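Local coordinates for protein alpha-L-rhamnosidase (Aspergillus terreus, PDB 6GSZ) that probably hydrolyses terminal non-reducing alpha-L-rhamnose residues from alpha-L-rhamnosides, as a calcium-binding, glycosylated fungal glycosidase, at residues 775-788 with 803-816. Sequence-based numbering, arbitrary orientation.
Sequences IGGLSPAEPGWRRI and TKFLTPYGMASTKW
W785 and F805 form the aromatic centre of this contact: F805 CE2 lies over the middle of one indole face, 3.3 Å from W785 CE2, the phenyl plane inclined at 41° to the six-membered ring of W785, an oblique pair, while P780 CB sits over the opposite face, toward its rim. F805 reaches the indole because its CG stands anti to the backbone N (chi1 179°), and F483 stacks on the same phenyl ring. Smaller apolar groups continue the packing. The L778 side chain points against those of the threonines, its CD1 on T803 CG2 (3.9 Å) and its CD2 on T814 CG2, and I788 CD1 meets A812 CB at 4.1 Å. At the hairpin turn, the Y809 ring lies against the backbone of W785 and R786, with G784 O at its edge; its OH approaches R786 CB (3.4 Å). Two hydrogen bonds tie the last turn of helix 768-775 and the residue after it to strand 810-819: T814 OG1 donates to a lone pair of G776 O (2.7 Å) in the carbonyl plane, and W816 NE1 to I775 O (2.8 Å, 147° at the hydrogen). Within 775-788, R786 forms a side-on salt bridge with E782, NE to OE2 and NH2 to OE1. T807 OG1 accepts from Y809 N (2.9 Å), an ST turn, and donates to G810 O. Hairpin 800-819 thus faces strands 778-780 and 787-790, two sheets packed as in the beta-sandwich C-terminal domain of bacterial-type alpha-L-rhamnosidases.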
loop_
_atom_site.group_PDB
_atom_site.type_symbol
_atom_site.label_atom_id
_atom_site.label_comp_id
_atom_site.label_asym_id
_atom_site.label_seq_id
_atom_site.Cartn_x
_atom_site.Cartn_y
_atom_site.Cartn_z
ATOM N N ILE A 775 15.426 -17.209 -3.634
ATOM C CA ILE A 775 15.977 -17.201 -5.021
ATOM C C ILE A 775 16.976 -16.045 -5.143
ATOM O O ILE A 775 18.101 -16.219 -5.625
ATOM C CB ILE A 775 14.891 -17.107 -6.104
ATOM C CG1 ILE A 775 13.848 -18.222 -5.967
ATOM C CG2 ILE A 775 15.547 -17.116 -7.484
ATOM C CD1 ILE A 775 12.778 -18.182 -7.037
ATOM N N GLY A 776 16.574 -14.861 -4.668
ATOM C CA GLY A 776 17.421 -13.671 -4.716
ATOM C C GLY A 776 18.392 -13.575 -3.561
ATOM O O GLY A 776 19.325 -12.773 -3.612
ATOM N N GLY A 777 18.127 -14.332 -2.493
ATOM C CA GLY A 777 19.014 -14.409 -1.370
ATOM C C GLY A 777 18.944 -13.280 -0.359
ATOM O O GLY A 777 19.650 -13.352 0.640
ATOM N N LEU A 778 18.146 -12.223 -0.576
ATOM C CA LEU A 778 18.296 -10.994 0.202
ATOM C C LEU A 778 17.292 -10.936 1.356
ATOM O O LEU A 778 16.069 -10.983 1.141
ATOM C CB LEU A 778 18.059 -9.808 -0.722
ATOM C CG LEU A 778 19.154 -9.517 -1.735
ATOM C CD1 LEU A 778 18.669 -8.504 -2.741
ATOM C CD2 LEU A 778 20.381 -9.012 -1.032
ATOM N N SER A 779 17.785 -10.696 2.565
ATOM C CA SER A 779 16.913 -10.454 3.731
ATOM C C SER A 779 17.664 -9.561 4.697
ATOM O O SER A 779 18.898 -9.536 4.719
ATOM C CB SER A 779 16.449 -11.732 4.421
ATOM O OG SER A 779 17.563 -12.431 4.975
ATOM N N PRO A 780 16.952 -8.837 5.574
ATOM C CA PRO A 780 17.609 -8.014 6.586
ATOM C C PRO A 780 18.146 -8.862 7.741
ATOM O O PRO A 780 17.429 -9.671 8.309
ATOM C CB PRO A 780 16.512 -7.025 7.004
ATOM C CG PRO A 780 15.227 -7.805 6.800
ATOM C CD PRO A 780 15.477 -8.685 5.589
ATOM N N ALA A 781 19.408 -8.640 8.076
ATOM C CA ALA A 781 20.025 -9.302 9.230
ATOM C C ALA A 781 19.893 -8.459 10.495
ATOM O O ALA A 781 20.094 -8.951 11.584
ATOM C CB ALA A 781 21.473 -9.660 8.968
ATOM N N GLU A 782 19.569 -7.172 10.329
ATOM C CA GLU A 782 19.255 -6.247 11.400
ATOM C C GLU A 782 18.037 -5.479 10.902
ATOM O O GLU A 782 17.976 -5.161 9.704
ATOM C CB GLU A 782 20.401 -5.257 11.650
ATOM C CG GLU A 782 20.171 -4.237 12.719
ATOM C CD GLU A 782 21.354 -3.289 12.845
ATOM O OE1 GLU A 782 22.343 -3.699 13.455
ATOM O OE2 GLU A 782 21.322 -2.174 12.269
ATOM N N PRO A 783 17.068 -5.161 11.777
ATOM C CA PRO A 783 15.914 -4.374 11.330
ATOM C C PRO A 783 16.366 -3.101 10.613
ATOM O O PRO A 783 17.135 -2.355 11.158
ATOM C CB PRO A 783 15.165 -4.058 12.646
ATOM C CG PRO A 783 15.522 -5.197 13.541
ATOM C CD PRO A 783 16.941 -5.579 13.179
ATOM N N GLY A 784 15.835 -2.871 9.395
ATOM C CA GLY A 784 16.211 -1.712 8.639
ATOM C C GLY A 784 17.334 -1.888 7.625
ATOM O O GLY A 784 17.733 -0.899 6.998
ATOM N N TRP A 785 17.908 -3.102 7.523
ATOM C CA TRP A 785 18.843 -3.483 6.458
ATOM C C TRP A 785 20.247 -2.874 6.600
ATOM O O TRP A 785 21.001 -2.956 5.634
ATOM C CB TRP A 785 18.276 -3.188 5.075
ATOM C CG TRP A 785 17.081 -4.000 4.669
ATOM C CD1 TRP A 785 15.762 -3.743 4.925
ATOM C CD2 TRP A 785 17.080 -5.131 3.792
ATOM N NE1 TRP A 785 14.971 -4.680 4.337
ATOM C CE2 TRP A 785 15.742 -5.534 3.606
ATOM C CE3 TRP A 785 18.081 -5.822 3.105
ATOM C CZ2 TRP A 785 15.382 -6.599 2.801
ATOM C CZ3 TRP A 785 17.735 -6.882 2.312
ATOM C CH2 TRP A 785 16.400 -7.248 2.138
ATOM N N ARG A 786 20.644 -2.399 7.783
ATOM C CA ARG A 786 22.031 -1.949 7.921
ATOM C C ARG A 786 22.987 -3.148 7.946
ATOM O O ARG A 786 24.207 -3.000 7.674
ATOM C CB ARG A 786 22.188 -1.160 9.221
ATOM C CG ARG A 786 23.483 -0.371 9.356
ATOM C CD ARG A 786 23.603 0.198 10.775
ATOM N NE ARG A 786 23.761 -0.881 11.769
ATOM C CZ ARG A 786 24.910 -1.338 12.265
ATOM N NH1 ARG A 786 26.050 -0.734 11.943
ATOM N NH2 ARG A 786 24.864 -2.424 13.023
ATOM N N ARG A 787 22.436 -4.329 8.266
ATOM C CA ARG A 787 23.151 -5.580 8.103
ATOM C C ARG A 787 22.265 -6.471 7.235
ATOM O O ARG A 787 21.018 -6.424 7.387
ATOM C CB ARG A 787 23.387 -6.290 9.448
ATOM C CG ARG A 787 24.268 -5.522 10.409
ATOM C CD ARG A 787 25.676 -5.631 9.842
ATOM N NE ARG A 787 26.713 -4.969 10.637
ATOM C CZ ARG A 787 27.136 -3.734 10.422
ATOM N NH1 ARG A 787 26.535 -3.003 9.493
ATOM N NH2 ARG A 787 28.125 -3.241 11.157
ATOM N N ILE A 788 22.848 -7.085 6.221
ATOM C CA ILE A 788 22.155 -7.787 5.178
ATOM C C ILE A 788 22.599 -9.249 5.152
ATOM O O ILE A 788 23.809 -9.523 5.235
ATOM C CB ILE A 788 22.410 -7.109 3.819
ATOM C CG1 ILE A 788 22.114 -5.613 3.933
ATOM C CG2 ILE A 788 21.622 -7.785 2.708
ATOM C CD1 ILE A 788 22.400 -4.817 2.686
ATOM N N THR A 803 18.095 -9.822 -8.564
ATOM C CA THR A 803 17.258 -9.223 -7.551
ATOM C C THR A 803 17.923 -7.934 -7.092
ATOM O O THR A 803 19.096 -7.938 -6.801
ATOM C CB THR A 803 17.050 -10.209 -6.383
ATOM O OG1 THR A 803 16.664 -11.498 -6.899
ATOM C CG2 THR A 803 16.034 -9.690 -5.378
ATOM N N LYS A 804 17.146 -6.855 -6.919
ATOM C CA LYS A 804 17.637 -5.582 -6.481
ATOM C C LYS A 804 16.713 -5.054 -5.381
ATOM O O LYS A 804 15.482 -5.175 -5.507
ATOM C CB LYS A 804 17.658 -4.563 -7.641
ATOM C CG LYS A 804 18.460 -4.966 -8.863
ATOM C CD LYS A 804 18.556 -3.871 -9.904
ATOM C CE LYS A 804 19.238 -4.361 -11.162
ATOM N NZ LYS A 804 19.208 -3.357 -12.255
ATOM N N PHE A 805 17.289 -4.400 -4.380
ATOM C CA PHE A 805 16.531 -3.795 -3.307
ATOM C C PHE A 805 17.186 -2.497 -2.873
ATOM O O PHE A 805 18.340 -2.498 -2.409
ATOM C CB PHE A 805 16.354 -4.738 -2.113
ATOM C CG PHE A 805 15.592 -4.114 -0.986
ATOM C CD1 PHE A 805 14.297 -3.663 -1.203
ATOM C CD2 PHE A 805 16.159 -3.923 0.249
ATOM C CE1 PHE A 805 13.603 -3.029 -0.196
ATOM C CE2 PHE A 805 15.468 -3.288 1.258
ATOM C CZ PHE A 805 14.188 -2.800 1.016
ATOM N N LEU A 806 16.412 -1.401 -2.982
ATOM C CA LEU A 806 16.867 -0.093 -2.541
ATOM C C LEU A 806 16.620 0.060 -1.047
ATOM O O LEU A 806 15.556 0.426 -0.591
ATOM C CB LEU A 806 16.162 0.984 -3.351
ATOM C CG LEU A 806 16.680 2.406 -3.187
ATOM C CD1 LEU A 806 18.133 2.516 -3.632
ATOM C CD2 LEU A 806 15.799 3.339 -4.003
ATOM N N THR A 807 17.630 -0.321 -0.283
ATOM C CA THR A 807 17.634 -0.219 1.149
ATOM C C THR A 807 17.623 1.248 1.559
ATOM O O THR A 807 17.929 2.127 0.729
ATOM C CB THR A 807 18.879 -0.873 1.789
ATOM O OG1 THR A 807 20.001 0.001 1.677
ATOM C CG2 THR A 807 19.217 -2.248 1.265
ATOM N N PRO A 808 17.352 1.542 2.852
ATOM C CA PRO A 808 17.549 2.890 3.367
ATOM C C PRO A 808 18.958 3.498 3.217
ATOM O O PRO A 808 19.135 4.695 3.437
ATOM C CB PRO A 808 17.145 2.721 4.844
ATOM C CG PRO A 808 16.189 1.547 4.894
ATOM C CD PRO A 808 16.812 0.624 3.872
ATOM N N TYR A 809 19.939 2.668 2.838
ATOM C CA TYR A 809 21.343 3.058 2.657
ATOM C C TYR A 809 21.746 3.210 1.186
ATOM O O TYR A 809 22.831 3.776 0.901
ATOM C CB TYR A 809 22.264 2.045 3.334
ATOM C CG TYR A 809 21.984 1.975 4.806
ATOM C CD1 TYR A 809 22.652 2.817 5.686
ATOM C CD2 TYR A 809 21.038 1.102 5.328
ATOM C CE1 TYR A 809 22.342 2.844 7.035
ATOM C CE2 TYR A 809 20.717 1.102 6.667
ATOM C CZ TYR A 809 21.367 1.979 7.534
ATOM O OH TYR A 809 21.051 2.040 8.861
ATOM N N GLY A 810 20.956 2.651 0.267
ATOM C CA GLY A 810 21.342 2.525 -1.113
ATOM C C GLY A 810 21.101 1.117 -1.636
ATOM O O GLY A 810 20.520 0.243 -0.946
ATOM N N MET A 811 21.480 0.902 -2.895
ATOM C CA MET A 811 21.109 -0.322 -3.580
ATOM C C MET A 811 21.888 -1.536 -3.064
ATOM O O MET A 811 23.132 -1.504 -2.947
ATOM C CB MET A 811 21.340 -0.185 -5.082
ATOM C CG MET A 811 20.713 -1.303 -5.888
ATOM S SD MET A 811 18.905 -1.334 -5.800
ATOM C CE MET A 811 18.557 0.206 -6.630
ATOM N N ALA A 812 21.139 -2.596 -2.733
ATOM C CA ALA A 812 21.669 -3.937 -2.555
ATOM C C ALA A 812 21.215 -4.790 -3.734
ATOM O O ALA A 812 20.111 -4.594 -4.246
ATOM C CB ALA A 812 21.194 -4.561 -1.268
ATOM N N SER A 813 22.023 -5.738 -4.187
ATOM C CA SER A 813 21.561 -6.573 -5.295
ATOM C C SER A 813 22.309 -7.883 -5.311
ATOM O O SER A 813 23.462 -7.965 -4.836
ATOM C CB SER A 813 21.699 -5.890 -6.639
ATOM O OG SER A 813 23.049 -5.694 -7.014
ATOM N N THR A 814 21.684 -8.873 -5.951
ATOM C CA THR A 814 22.347 -10.115 -6.315
ATOM C C THR A 814 22.084 -10.385 -7.797
ATOM O O THR A 814 21.000 -10.169 -8.324
ATOM C CB THR A 814 21.863 -11.295 -5.465
ATOM O OG1 THR A 814 20.446 -11.436 -5.643
ATOM C CG2 THR A 814 22.189 -11.087 -4.008
ATOM N N LYS A 815 23.107 -10.876 -8.474
ATOM C CA LYS A 815 22.992 -11.439 -9.802
ATOM C C LYS A 815 23.801 -12.734 -9.769
ATOM O O LYS A 815 24.994 -12.698 -9.501
ATOM C CB LYS A 815 23.538 -10.502 -10.885
ATOM C CG LYS A 815 23.453 -11.027 -12.318
ATOM C CD LYS A 815 24.150 -10.136 -13.356
ATOM C CE LYS A 815 25.614 -9.893 -13.049
ATOM N NZ LYS A 815 26.287 -9.042 -14.064
ATOM N N TRP A 816 23.134 -13.858 -9.977
ATOM C CA TRP A 816 23.835 -15.138 -9.975
ATOM C C TRP A 816 23.482 -15.942 -11.215
ATOM O O TRP A 816 22.449 -15.736 -11.845
ATOM C CB TRP A 816 23.581 -15.944 -8.698
ATOM C CG TRP A 816 22.161 -16.319 -8.432
ATOM C CD1 TRP A 816 21.250 -15.625 -7.680
ATOM C CD2 TRP A 816 21.482 -17.494 -8.908
ATOM N NE1 TRP A 816 20.062 -16.301 -7.654
ATOM C CE2 TRP A 816 20.166 -17.450 -8.393
ATOM C CE3 TRP A 816 21.857 -18.597 -9.687
ATOM C CZ2 TRP A 816 19.248 -18.471 -8.612
ATOM C CZ3 TRP A 816 20.940 -19.604 -9.917
ATOM C CH2 TRP A 816 19.642 -19.527 -9.398
#